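Local atomic coordinates of pili retraction protein PilT (Thermus thermophilus, PDB entry 5FL3), a protein that binds adenine nucleotide and probably hydrolyses ATP as a GspE-family ATPase thought to power pilus retraction. Residues Ser11-Leu16 / Phe80-Pro85; Arg133-Val138 / Glu268-Ile273; Leu291-Ala296 / Gly324-Asp329. All coordinates share one frame; numbering follows the deposited sequence.

Contact 1 stands apart, in the N-terminal part of the chain: its centre is about 39 Å from that of contact 2 and about 41 Å from that of contact 3, on the other side of the chain's centre. It is small, nonpolar and partly open to solvent, a helix laid on an edge strand. Contacts 2 and 3 are buried and share one mixed sheet. Contact 2 pairs two parallel strands inside it; contact 3 adds a short bridge along its outer edge strand. Ile273 N of contact 2 probably bonds to Leu294 O of contact 3, where strands 270-280 and 287-295 are neighbours. Backbone bonds and leucines dominate contact 2, whereas contact 3 adds a guanidinium and a carboxylate.

Contact 1 (Ser11-Leu16 / Phe80-Pro85); sequences SLVEML and FAYTIP
Ile84 pushes its CD1 methyl against Leu16, and this is the closely packed end of a small contact that buries 176 Å² in all. The methyl lies 3.7 Å from Leu16 CB and 3.8 Å from Leu16 CD1, so it meets both the root and one branch of the leucine. It reaches them because Ile84 CG1 stands beside the backbone N and the chain then runs on extended (chi2 177°). Leu16 and Ile84 are both buried. The same Leu16 CD1 branch also approaches the Tyr82 ring obliquely, 4.2 Å from its CE2, so that this branch touches both strand residues.

One turn earlier the helix is more loosely joined. Val13 is partly exposed and straddles the pair with its two methyls: CG1 slides past Ile84 CG2 at 3.9 Å, while CG2 meets the hydroxyl oxygen Tyr82 OH at 4.0 Å, the two side chains crossing at about a right angle. Beyond Val13, Glu14 and Ser11 are on the solvent side of the helix, as Thr83 is on the strand. The contact is held by van der Waals packing alone.

Leu12 turns to Ile59, Ala62 and Leu63 of helix 53-63, and Tyr82 also touches Leu63, while Phe90 of strand 88-97 backs both Tyr82 and Ile84. Helix 11-21 crosses strand 78-84 nearly perpendicularly (89°), with the axes 10.5 Å apart. This is helix-on-sheet packing at the outermost strand of a six-stranded antiparallel sheet, consistent with the PAS-like N-terminal domain of PilT-type ATPases.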
ATOM      1  N   SER A  11      18.281 -26.456   8.611  1.00 66.61           N
ATOM      2  CA  SER A  11      18.010 -26.387   7.188  1.00 69.32           C
ATOM      3  C   SER A  11      16.868 -25.392   6.970  1.00 63.11           C
ATOM      4  O   SER A  11      16.838 -24.667   5.970  1.00 61.94           O
ATOM      5  CB  SER A  11      17.640 -27.769   6.637  1.00 63.70           C
ATOM      6  OG  SER A  11      17.542 -27.740   5.227  1.00 64.47           O
ATOM      7  N   LEU A  12      15.938 -25.374   7.923  1.00 60.61           N
ATOM      8  CA  LEU A  12      14.824 -24.431   7.925  1.00 58.60           C
ATOM      9  C   LEU A  12      15.329 -23.019   7.747  1.00 57.81           C
ATOM     10  O   LEU A  12      14.925 -22.301   6.816  1.00 52.17           O
ATOM     11  CB  LEU A  12      14.029 -24.519   9.232  1.00 59.75           C
ATOM     12  CG  LEU A  12      12.888 -23.512   9.398  1.00 51.61           C
ATOM     13  CD1 LEU A  12      11.855 -23.734   8.304  1.00 57.70           C
ATOM     14  CD2 LEU A  12      12.236 -23.605  10.777  1.00 51.11           C
ATOM     15  N   VAL A  13      16.225 -22.638   8.652  1.00 56.17           N
ATOM     16  CA  VAL A  13      16.774 -21.298   8.666  1.00 55.63           C
ATOM     17  C   VAL A  13      17.448 -20.985   7.342  1.00 54.32           C
ATOM     18  O   VAL A  13      17.363 -19.865   6.840  1.00 55.29           O
ATOM     19  CB  VAL A  13      17.753 -21.130   9.825  1.00 55.96           C
ATOM     20  CG1 VAL A  13      18.561 -19.844   9.675  1.00 52.37           C
ATOM     21  CG2 VAL A  13      16.979 -21.143  11.131  1.00 53.63           C
ATOM     22  N   GLU A  14      18.079 -21.997   6.759  1.00 55.61           N
ATOM     23  CA  GLU A  14      18.727 -21.836   5.473  1.00 56.58           C
ATOM     24  C   GLU A  14      17.713 -21.658   4.348  1.00 53.82           C
ATOM     25  O   GLU A  14      17.862 -20.764   3.502  1.00 52.07           O
ATOM     26  CB  GLU A  14      19.655 -23.026   5.201  1.00 66.16           C
ATOM     27  CG  GLU A  14      21.140 -22.689   5.420  1.00 72.07           C
ATOM     28  CD  GLU A  14      21.976 -23.878   5.871  1.00 79.18           C
ATOM     29  OE1 GLU A  14      21.717 -25.014   5.413  1.00 78.95           O
ATOM     30  OE2 GLU A  14      22.891 -23.674   6.696  1.00 84.31           O
ATOM     31  N   MET A  15      16.679 -22.496   4.342  1.00 54.00           N
ATOM     32  CA  MET A  15      15.594 -22.365   3.363  1.00 52.89           C
ATOM     33  C   MET A  15      14.907 -20.991   3.395  1.00 51.77           C
ATOM     34  O   MET A  15      14.747 -20.344   2.345  1.00 45.42           O
ATOM     35  CB  MET A  15      14.547 -23.446   3.582  1.00 50.39           C
ATOM     36  CG  MET A  15      13.415 -23.404   2.566  1.00 52.11           C
ATOM     37  SD  MET A  15      12.076 -24.516   3.027  1.00 52.08           S
ATOM     38  CE  MET A  15      11.589 -23.787   4.602  1.00 42.10           C
ATOM     39  N   LEU A  16      14.497 -20.571   4.597  1.00 46.28           N
ATOM     40  CA  LEU A  16      13.911 -19.252   4.812  1.00 45.20           C
ATOM     41  C   LEU A  16      14.814 -18.159   4.262  1.00 48.06           C
ATOM     42  O   LEU A  16      14.355 -17.241   3.562  1.00 48.78           O
ATOM     43  CB  LEU A  16      13.636 -19.015   6.300  1.00 46.33           C
ATOM     44  CG  LEU A  16      12.513 -19.832   6.959  1.00 49.00           C
ATOM     45  CD1 LEU A  16      12.503 -19.618   8.460  1.00 47.49           C
ATOM     46  CD2 LEU A  16      11.158 -19.470   6.402  1.00 43.51           C
ATOM     47  N   PHE A  80       2.342 -14.482  15.345  1.00 45.86           N
ATOM     48  CA  PHE A  80       3.559 -14.184  16.110  1.00 47.13           C
ATOM     49  C   PHE A  80       4.749 -13.665  15.272  1.00 48.02           C
ATOM     50  O   PHE A  80       4.878 -13.950  14.076  1.00 46.53           O
ATOM     51  CB  PHE A  80       3.989 -15.433  16.908  1.00 45.10           C
ATOM     52  CG  PHE A  80       4.439 -16.589  16.047  1.00 50.85           C
ATOM     53  CD1 PHE A  80       3.518 -17.513  15.555  1.00 46.91           C
ATOM     54  CD2 PHE A  80       5.780 -16.747  15.717  1.00 48.36           C
ATOM     55  CE1 PHE A  80       3.923 -18.565  14.759  1.00 41.87           C
ATOM     56  CE2 PHE A  80       6.187 -17.800  14.918  1.00 51.25           C
ATOM     57  CZ  PHE A  80       5.250 -18.709  14.438  1.00 46.76           C
ATOM     58  N   ALA A  81       5.621 -12.898  15.921  1.00 48.68           N
ATOM     59  CA  ALA A  81       6.839 -12.403  15.282  1.00 48.09           C
ATOM     60  C   ALA A  81       7.981 -13.408  15.374  1.00 45.99           C
ATOM     61  O   ALA A  81       8.102 -14.151  16.339  1.00 47.58           O
ATOM     62  CB  ALA A  81       7.262 -11.081  15.903  1.00 39.82           C
ATOM     63  N   TYR A  82       8.832 -13.423  14.363  1.00 45.58           N
ATOM     64  CA  TYR A  82       9.993 -14.282  14.397  1.00 43.77           C
ATOM     65  C   TYR A  82      11.120 -13.649  13.593  1.00 49.26           C
ATOM     66  O   TYR A  82      10.901 -13.138  12.495  1.00 45.61           O
ATOM     67  CB  TYR A  82       9.653 -15.668  13.868  1.00 46.18           C
ATOM     68  CG  TYR A  82      10.876 -16.512  13.612  1.00 52.12           C
ATOM     69  CD1 TYR A  82      11.524 -17.170  14.654  1.00 51.08           C
ATOM     70  CD2 TYR A  82      11.386 -16.652  12.328  1.00 52.83           C
ATOM     71  CE1 TYR A  82      12.646 -17.930  14.423  1.00 48.99           C
ATOM     72  CE2 TYR A  82      12.508 -17.413  12.087  1.00 54.34           C
ATOM     73  CZ  TYR A  82      13.135 -18.049  13.136  1.00 55.87           C
ATOM     74  OH  TYR A  82      14.252 -18.811  12.884  1.00 63.23           O
ATOM     75  N   THR A  83      12.329 -13.673  14.142  1.00 49.71           N
ATOM     76  CA  THR A  83      13.444 -13.028  13.465  1.00 51.58           C
ATOM     77  C   THR A  83      14.619 -13.958  13.192  1.00 51.14           C
ATOM     78  O   THR A  83      15.043 -14.707  14.064  1.00 53.02           O
ATOM     79  CB  THR A  83      13.943 -11.859  14.277  1.00 50.55           C
ATOM     80  OG1 THR A  83      12.816 -11.146  14.784  1.00 52.43           O
ATOM     81  CG2 THR A  83      14.793 -10.940  13.409  1.00 53.52           C
ATOM     82  N   ILE A  84      15.127 -13.925  11.968  1.00 46.58           N
ATOM     83  CA  ILE A  84      16.413 -14.539  11.699  1.00 52.15           C
ATOM     84  C   ILE A  84      17.432 -13.407  11.646  1.00 56.42           C
ATOM     85  O   ILE A  84      17.493 -12.662  10.655  1.00 54.21           O
ATOM     86  CB  ILE A  84      16.433 -15.333  10.393  1.00 51.39           C
ATOM     87  CG1 ILE A  84      15.322 -16.373  10.378  1.00 49.54           C
ATOM     88  CG2 ILE A  84      17.781 -16.024  10.205  1.00 48.27           C
ATOM     89  CD1 ILE A  84      15.263 -17.124   9.073  1.00 50.83           C
ATOM     90  N   PRO A  85      18.213 -13.256  12.732  1.00 60.49           N
ATOM     91  CA  PRO A  85      19.148 -12.135  12.909  1.00 61.11           C
ATOM     92  C   PRO A  85      19.929 -11.803  11.643  1.00 60.52           C
ATOM     93  O   PRO A  85      20.575 -12.668  11.053  1.00 59.19           O
ATOM     94  CB  PRO A  85      20.065 -12.636  14.020  1.00 59.57           C
ATOM     95  CG  PRO A  85      19.138 -13.467  14.877  1.00 54.25           C
ATOM     96  CD  PRO A  85      18.249 -14.185  13.880  1.00 55.65           C
TER

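Contact 2 (Arg133-Val138 / Glu268-Ile273); sequences RGLILV and ESLLGI
Leu271 packs its branched end directly on the backbone of Gly134, whose lack of a side chain lets it come this close. Its CG sits 3.5 Å from Gly134 CA, and the CD1 and CD2 methyls branch from CG to lie against Gly134 CA and the carbonyl oxygen of Arg133. The hollow suits glycine twice over: a beta carbon would run into Leu271, and the positive phi of Gly134 (125°) would jam one against the preceding carbonyl. Leu271 CD1 also reaches Ile136 CG1, 4.2 Å away, the two side chains crossing at a slant.

The bump arises from a beta bulge. Leu135 pairs with Leu270, but Ile136 pairs with Gly272, so Leu271 is an extra residue whose side chain swings toward the neighbouring strand. Around it Leu135 is gripped twice: its N bonds to Ser269 O at 2.7 Å and its O takes Leu271 N at 3.0 Å. Past the bulge, the Leu137 N to Gly272 O bond (3.1 Å) is nearly straight at 174°. Gly272 puts no side chain beside Ile136, which packs on Leu153 of helix 146-160.

Leu135, Leu270, Leu137 and Ile273 line the other face. Leu270 CD1 and Leu135 CD2 meet at 4.4 Å, and Ile273 CG2 lies 4.3 Å from Leu137 CB. Helix 218-230 covers Leu135, and helix 243-251 covers Leu137 and Ile273. Ser269 OG is tied back to Leu265 O, within the helix that ends here. Strand 134-139 runs into the P-loop with Lys146, which binds ADP; paired parallel with strand 270-280, it forms part of the central sheet of a RecA-like P-loop ATPase.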
ATOM      1  N   ARG A 133       0.512  20.442   5.040  1.00 42.77           N
ATOM      2  CA  ARG A 133      -0.893  20.274   5.358  1.00 42.59           C
ATOM      3  C   ARG A 133      -1.548  19.561   4.171  1.00 41.56           C
ATOM      4  O   ARG A 133      -1.154  19.779   3.034  1.00 43.62           O
ATOM      5  CB  ARG A 133      -1.558  21.640   5.616  1.00 50.59           C
ATOM      6  CG  ARG A 133      -0.558  22.774   5.793  1.00 53.31           C
ATOM      7  CD  ARG A 133      -1.190  24.131   6.011  1.00 57.49           C
ATOM      8  NE  ARG A 133      -0.232  25.240   5.828  1.00 66.57           N
ATOM      9  CZ  ARG A 133       0.847  25.469   6.589  1.00 68.75           C
ATOM     10  NH1 ARG A 133       1.136  24.676   7.618  1.00 61.52           N
ATOM     11  NH2 ARG A 133       1.634  26.515   6.332  1.00 74.91           N
ATOM     12  N   GLY A 134      -2.544  18.715   4.418  1.00 38.31           N
ATOM     13  CA  GLY A 134      -3.287  18.113   3.322  1.00 37.46           C
ATOM     14  C   GLY A 134      -3.348  16.588   3.318  1.00 40.38           C
ATOM     15  O   GLY A 134      -2.630  15.904   4.069  1.00 36.19           O
ATOM     16  N   LEU A 135      -4.220  16.055   2.467  1.00 37.56           N
ATOM     17  CA  LEU A 135      -4.451  14.618   2.384  1.00 36.18           C
ATOM     18  C   LEU A 135      -3.862  14.014   1.100  1.00 37.60           C
ATOM     19  O   LEU A 135      -4.251  14.402  -0.006  1.00 36.70           O
ATOM     20  CB  LEU A 135      -5.952  14.314   2.460  1.00 27.71           C
ATOM     21  CG  LEU A 135      -6.309  12.823   2.379  1.00 34.01           C
ATOM     22  CD1 LEU A 135      -5.818  12.059   3.614  1.00 29.97           C
ATOM     23  CD2 LEU A 135      -7.807  12.604   2.161  1.00 31.90           C
ATOM     24  N   ILE A 136      -2.919  13.084   1.263  1.00 32.42           N
ATOM     25  CA  ILE A 136      -2.343  12.333   0.144  1.00 32.52           C
ATOM     26  C   ILE A 136      -2.964  10.938   0.152  1.00 31.96           C
ATOM     27  O   ILE A 136      -2.836  10.215   1.128  1.00 34.47           O
ATOM     28  CB  ILE A 136      -0.776  12.247   0.242  1.00 33.01           C
ATOM     29  CG1 ILE A 136      -0.137  13.612  -0.026  1.00 33.82           C
ATOM     30  CG2 ILE A 136      -0.194  11.198  -0.710  1.00 28.14           C
ATOM     31  CD1 ILE A 136       1.307  13.694   0.454  1.00 29.38           C
ATOM     32  N   LEU A 137      -3.659  10.567  -0.915  1.00 33.47           N
ATOM     33  CA  LEU A 137      -4.277   9.237  -1.003  1.00 35.28           C
ATOM     34  C   LEU A 137      -3.604   8.356  -2.046  1.00 34.55           C
ATOM     35  O   LEU A 137      -3.518   8.723  -3.219  1.00 35.84           O
ATOM     36  CB  LEU A 137      -5.765   9.350  -1.337  1.00 32.03           C
ATOM     37  CG  LEU A 137      -6.612   9.924  -0.215  1.00 34.86           C
ATOM     38  CD1 LEU A 137      -8.058  10.044  -0.681  1.00 27.20           C
ATOM     39  CD2 LEU A 137      -6.481   9.046   1.046  1.00 34.06           C
ATOM     40  N   VAL A 138      -3.135   7.196  -1.612  1.00 33.13           N
ATOM     41  CA  VAL A 138      -2.588   6.200  -2.522  1.00 35.60           C
ATOM     42  C   VAL A 138      -3.604   5.055  -2.663  1.00 35.51           C
ATOM     43  O   VAL A 138      -3.870   4.354  -1.691  1.00 34.70           O
ATOM     44  CB  VAL A 138      -1.245   5.659  -2.006  1.00 32.62           C
ATOM     45  CG1 VAL A 138      -0.656   4.664  -3.006  1.00 35.49           C
ATOM     46  CG2 VAL A 138      -0.292   6.788  -1.746  1.00 29.98           C
ATOM     47  N   GLU A 268     -10.938  21.164  -0.055  1.00 42.31           N
ATOM     48  CA  GLU A 268      -9.965  22.091   0.515  1.00 46.75           C
ATOM     49  C   GLU A 268      -8.746  21.369   1.117  1.00 49.91           C
ATOM     50  O   GLU A 268      -7.627  21.892   1.062  1.00 50.16           O
ATOM     51  CB  GLU A 268     -10.628  23.013   1.545  1.00 50.19           C
ATOM     52  CG  GLU A 268     -11.055  22.387   2.871  1.00 53.32           C
ATOM     53  CD  GLU A 268     -11.707  23.416   3.816  1.00 61.57           C
ATOM     54  OE1 GLU A 268     -11.203  24.568   3.924  1.00 59.32           O
ATOM     55  OE2 GLU A 268     -12.738  23.077   4.443  1.00 62.15           O
ATOM     56  N   SER A 269      -8.944  20.154   1.631  1.00 49.73           N
ATOM     57  CA  SER A 269      -7.845  19.402   2.257  1.00 47.24           C
ATOM     58  C   SER A 269      -7.098  18.382   1.347  1.00 41.66           C
ATOM     59  O   SER A 269      -6.017  17.918   1.704  1.00 40.82           O
ATOM     60  CB  SER A 269      -8.373  18.683   3.500  1.00 42.08           C
ATOM     61  OG  SER A 269      -9.627  18.076   3.232  1.00 49.80           O
ATOM     62  N   LEU A 270      -7.641  18.042   0.181  1.00 41.95           N
ATOM     63  CA  LEU A 270      -6.936  17.120  -0.722  1.00 39.34           C
ATOM     64  C   LEU A 270      -5.686  17.757  -1.327  1.00 40.94           C
ATOM     65  O   LEU A 270      -5.682  18.948  -1.632  1.00 47.16           O
ATOM     66  CB  LEU A 270      -7.865  16.645  -1.842  1.00 37.25           C
ATOM     67  CG  LEU A 270      -7.379  15.470  -2.689  1.00 41.17           C
ATOM     68  CD1 LEU A 270      -7.013  14.281  -1.810  1.00 39.31           C
ATOM     69  CD2 LEU A 270      -8.410  15.049  -3.721  1.00 34.00           C
ATOM     70  N   LEU A 271      -4.628  16.960  -1.490  1.00 46.25           N
ATOM     71  CA  LEU A 271      -3.374  17.401  -2.128  1.00 40.65           C
ATOM     72  C   LEU A 271      -3.097  16.682  -3.428  1.00 40.43           C
ATOM     73  O   LEU A 271      -2.597  17.258  -4.397  1.00 42.23           O
ATOM     74  CB  LEU A 271      -2.192  17.150  -1.224  1.00 36.12           C
ATOM     75  CG  LEU A 271      -2.064  17.987   0.021  1.00 39.05           C
ATOM     76  CD1 LEU A 271      -0.705  17.701   0.613  1.00 38.57           C
ATOM     77  CD2 LEU A 271      -2.201  19.434  -0.342  1.00 41.36           C
ATOM     78  N   GLY A 272      -3.385  15.388  -3.405  1.00 41.76           N
ATOM     79  CA  GLY A 272      -3.060  14.502  -4.504  1.00 42.66           C
ATOM     80  C   GLY A 272      -3.670  13.125  -4.299  1.00 41.79           C
ATOM     81  O   GLY A 272      -3.893  12.687  -3.160  1.00 38.04           O
ATOM     82  N   ILE A 273      -3.986  12.461  -5.407  1.00 35.58           N
ATOM     83  CA  ILE A 273      -4.352  11.052  -5.384  1.00 35.42           C
ATOM     84  C   ILE A 273      -3.428  10.286  -6.328  1.00 38.26           C
ATOM     85  O   ILE A 273      -3.227  10.685  -7.477  1.00 36.71           O
ATOM     86  CB  ILE A 273      -5.812  10.831  -5.798  1.00 37.04           C
ATOM     87  CG1 ILE A 273      -6.745  11.740  -4.998  1.00 34.35           C
ATOM     88  CG2 ILE A 273      -6.195   9.358  -5.658  1.00 35.18           C
ATOM     89  CD1 ILE A 273      -8.149  11.765  -5.547  1.00 36.70           C
TER

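Contact 3 (Leu291-Ala296 / Gly324-Asp329); sequences LEILIA and GMRTFD
Arg326 brings its side chain alongside the Leu291 carbonyl and turns NE to its oxygen. From CB the chain sets CG between the backbone N and the carbonyl carbon (chi1 72°) and bends at chi2. CG then lies 3.7 Å from Leu291 O, and CD, next along, comes within 4.2 Å of Ile293 CD1. NE gives a straight hydrogen bond to Leu291 O, 2.9 Å long at 169°; the oxygen lies in the guanidinium plane, but NE sits well above the carbonyl plane. At CZ the group passes beneath the Ile293 CD1 methyl, which covers one face, off centre toward the rim. NH2 ends against Leu291 CB and CD2. A leucine in its place would probably leave Leu291 O without this bond and Ile293 CD1 without the flat group under it.

The backbones form a single antiparallel hydrogen-bonded bridge: Ile293 N to Arg326 O is 3.1 Å, and the return bond from Arg326 N is weak. Glu292, extended, offers the anti lone pair of OE1 to Phe328 N (2.8 Å), while OE2 bonds to Ala243 N. The Phe328 ring turns its edge to Glu292 N. Met325 lays CG against Ile295 CG1 at 3.9 Å.

Thr327 is the N-cap of helix 328-337; the segment 324-329 runs roughly antiparallel along the edge of strand 287-295, outermost in the mixed sheet, before it turns into that helix. Strand 270-280 flanks the strand on its other side, helix 298-305 packs on Leu294 and Met325, and helix 313-318 touches Glu292 and Thr327.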
ATOM      1  N   LEU A 291       0.379   4.257 -13.160  1.00 41.42           N
ATOM      2  CA  LEU A 291       0.121   5.273 -12.148  1.00 42.44           C
ATOM      3  C   LEU A 291      -0.649   6.460 -12.713  1.00 44.75           C
ATOM      4  O   LEU A 291      -0.266   7.036 -13.749  1.00 42.00           O
ATOM      5  CB  LEU A 291       1.446   5.729 -11.538  1.00 38.90           C
ATOM      6  CG  LEU A 291       1.370   6.894 -10.571  1.00 41.73           C
ATOM      7  CD1 LEU A 291       0.494   6.530  -9.375  1.00 42.01           C
ATOM      8  CD2 LEU A 291       2.757   7.285 -10.113  1.00 41.69           C
ATOM      9  N   GLU A 292      -1.763   6.780 -12.055  1.00 41.17           N
ATOM     10  CA  GLU A 292      -2.555   7.969 -12.368  1.00 43.29           C
ATOM     11  C   GLU A 292      -2.397   8.994 -11.243  1.00 42.03           C
ATOM     12  O   GLU A 292      -2.536   8.643 -10.069  1.00 36.51           O
ATOM     13  CB  GLU A 292      -4.018   7.610 -12.562  1.00 37.09           C
ATOM     14  CG  GLU A 292      -4.935   8.782 -12.749  1.00 39.15           C
ATOM     15  CD  GLU A 292      -6.331   8.320 -13.105  1.00 46.21           C
ATOM     16  OE1 GLU A 292      -6.447   7.559 -14.085  1.00 51.84           O
ATOM     17  OE2 GLU A 292      -7.311   8.697 -12.420  1.00 48.10           O
ATOM     18  N   ILE A 293      -2.117  10.249 -11.607  1.00 39.74           N
ATOM     19  CA  ILE A 293      -1.891  11.325 -10.639  1.00 38.18           C
ATOM     20  C   ILE A 293      -2.901  12.455 -10.765  1.00 43.82           C
ATOM     21  O   ILE A 293      -2.953  13.135 -11.789  1.00 43.60           O
ATOM     22  CB  ILE A 293      -0.482  11.918 -10.791  1.00 40.17           C
ATOM     23  CG1 ILE A 293       0.559  10.796 -10.753  1.00 41.69           C
ATOM     24  CG2 ILE A 293      -0.187  12.950  -9.730  1.00 40.25           C
ATOM     25  CD1 ILE A 293       1.967  11.254 -11.002  1.00 43.93           C
ATOM     26  N   LEU A 294      -3.706  12.647  -9.717  1.00 42.99           N
ATOM     27  CA  LEU A 294      -4.513  13.856  -9.582  1.00 39.25           C
ATOM     28  C   LEU A 294      -3.880  14.785  -8.564  1.00 39.89           C
ATOM     29  O   LEU A 294      -3.743  14.428  -7.401  1.00 45.90           O
ATOM     30  CB  LEU A 294      -5.945  13.523  -9.171  1.00 41.08           C
ATOM     31  CG  LEU A 294      -6.815  14.731  -8.822  1.00 41.60           C
ATOM     32  CD1 LEU A 294      -6.779  15.726  -9.958  1.00 49.39           C
ATOM     33  CD2 LEU A 294      -8.246  14.333  -8.540  1.00 41.48           C
ATOM     34  N   ILE A 295      -3.462  15.966  -8.992  1.00 41.93           N
ATOM     35  CA  ILE A 295      -2.935  16.943  -8.053  1.00 40.76           C
ATOM     36  C   ILE A 295      -3.985  18.008  -7.812  1.00 45.40           C
ATOM     37  O   ILE A 295      -4.553  18.557  -8.754  1.00 48.21           O
ATOM     38  CB  ILE A 295      -1.646  17.588  -8.550  1.00 43.15           C
ATOM     39  CG1 ILE A 295      -0.554  16.531  -8.714  1.00 42.74           C
ATOM     40  CG2 ILE A 295      -1.180  18.646  -7.573  1.00 41.71           C
ATOM     41  CD1 ILE A 295       0.005  16.032  -7.428  1.00 37.64           C
ATOM     42  N   ALA A 296      -4.248  18.295  -6.542  1.00 45.48           N
ATOM     43  CA  ALA A 296      -5.294  19.233  -6.174  1.00 47.14           C
ATOM     44  C   ALA A 296      -4.857  20.699  -6.332  1.00 51.74           C
ATOM     45  O   ALA A 296      -4.686  21.430  -5.355  1.00 52.41           O
ATOM     46  CB  ALA A 296      -5.755  18.964  -4.753  1.00 45.67           C
ATOM     47  N   GLY A 324       2.756  16.928 -11.924  1.00 52.11           N
ATOM     48  CA  GLY A 324       2.561  16.563 -13.299  1.00 47.69           C
ATOM     49  C   GLY A 324       1.539  15.442 -13.253  1.00 53.15           C
ATOM     50  O   GLY A 324       1.834  14.293 -12.860  1.00 42.04           O
ATOM     51  N   MET A 325       0.315  15.798 -13.624  1.00 47.97           N
ATOM     52  CA  MET A 325      -0.784  14.849 -13.666  1.00 47.98           C
ATOM     53  C   MET A 325      -0.757  14.007 -14.937  1.00 49.70           C
ATOM     54  O   MET A 325       0.031  14.272 -15.851  1.00 51.17           O
ATOM     55  CB  MET A 325      -2.124  15.588 -13.551  1.00 47.55           C
ATOM     56  CG  MET A 325      -2.338  16.302 -12.212  1.00 43.29           C
ATOM     57  SD  MET A 325      -3.939  17.132 -12.132  1.00 48.50           S
ATOM     58  CE  MET A 325      -3.421  18.841 -12.184  1.00 51.77           C
ATOM     59  N   ARG A 326      -1.636  13.007 -14.973  1.00 49.59           N
ATOM     60  CA  ARG A 326      -1.797  12.080 -16.092  1.00 49.61           C
ATOM     61  C   ARG A 326      -2.850  11.050 -15.687  1.00 49.65           C
ATOM     62  O   ARG A 326      -3.005  10.754 -14.497  1.00 46.77           O
ATOM     63  CB  ARG A 326      -0.488  11.374 -16.429  1.00 46.22           C
ATOM     64  CG  ARG A 326      -0.114  10.366 -15.381  1.00 47.40           C
ATOM     65  CD  ARG A 326       1.333  10.378 -15.045  1.00 46.21           C
ATOM     66  NE  ARG A 326       1.692   9.139 -14.381  1.00 44.44           N
ATOM     67  CZ  ARG A 326       2.936   8.786 -14.102  1.00 48.08           C
ATOM     68  NH1 ARG A 326       3.937   9.591 -14.440  1.00 51.64           N
ATOM     69  NH2 ARG A 326       3.179   7.627 -13.498  1.00 47.82           N
ATOM     70  N   THR A 327      -3.570  10.506 -16.660  1.00 49.53           N
ATOM     71  CA  THR A 327      -4.546   9.463 -16.379  1.00 46.18           C
ATOM     72  C   THR A 327      -3.886   8.099 -16.502  1.00 48.06           C
ATOM     73  O   THR A 327      -2.751   7.998 -16.987  1.00 49.08           O
ATOM     74  CB  THR A 327      -5.752   9.532 -17.335  1.00 49.34           C
ATOM     75  OG1 THR A 327      -5.307   9.358 -18.682  1.00 49.59           O
ATOM     76  CG2 THR A 327      -6.449  10.862 -17.213  1.00 51.36           C
ATOM     77  N   PHE A 328      -4.582   7.055 -16.061  1.00 46.17           N
ATOM     78  CA  PHE A 328      -4.108   5.703 -16.317  1.00 53.60           C
ATOM     79  C   PHE A 328      -3.917   5.447 -17.804  1.00 51.15           C
ATOM     80  O   PHE A 328      -2.879   4.918 -18.206  1.00 47.90           O
ATOM     81  CB  PHE A 328      -5.059   4.651 -15.757  1.00 51.19           C
ATOM     82  CG  PHE A 328      -4.530   3.956 -14.557  1.00 53.09           C
ATOM     83  CD1 PHE A 328      -3.590   4.572 -13.753  1.00 57.02           C
ATOM     84  CD2 PHE A 328      -4.922   2.670 -14.254  1.00 61.37           C
ATOM     85  CE1 PHE A 328      -3.085   3.950 -12.647  1.00 55.77           C
ATOM     86  CE2 PHE A 328      -4.404   2.042 -13.143  1.00 60.36           C
ATOM     87  CZ  PHE A 328      -3.504   2.670 -12.323  1.00 52.53           C
ATOM     88  N   ASP A 329      -4.920   5.814 -18.607  1.00 51.38           N
ATOM     89  CA  ASP A 329      -4.894   5.500 -20.026  1.00 48.71           C
ATOM     90  C   ASP A 329      -3.735   6.230 -20.675  1.00 52.20           C
ATOM     91  O   ASP A 329      -3.153   5.731 -21.635  1.00 52.38           O
ATOM     92  CB  ASP A 329      -6.217   5.857 -20.704  1.00 53.77           C
ATOM     93  CG  ASP A 329      -7.361   4.946 -20.273  1.00 57.19           C
ATOM     94  OD1 ASP A 329      -7.067   3.936 -19.594  1.00 51.06           O
ATOM     95  OD2 ASP A 329      -8.535   5.233 -20.638  1.00 58.32           O
TER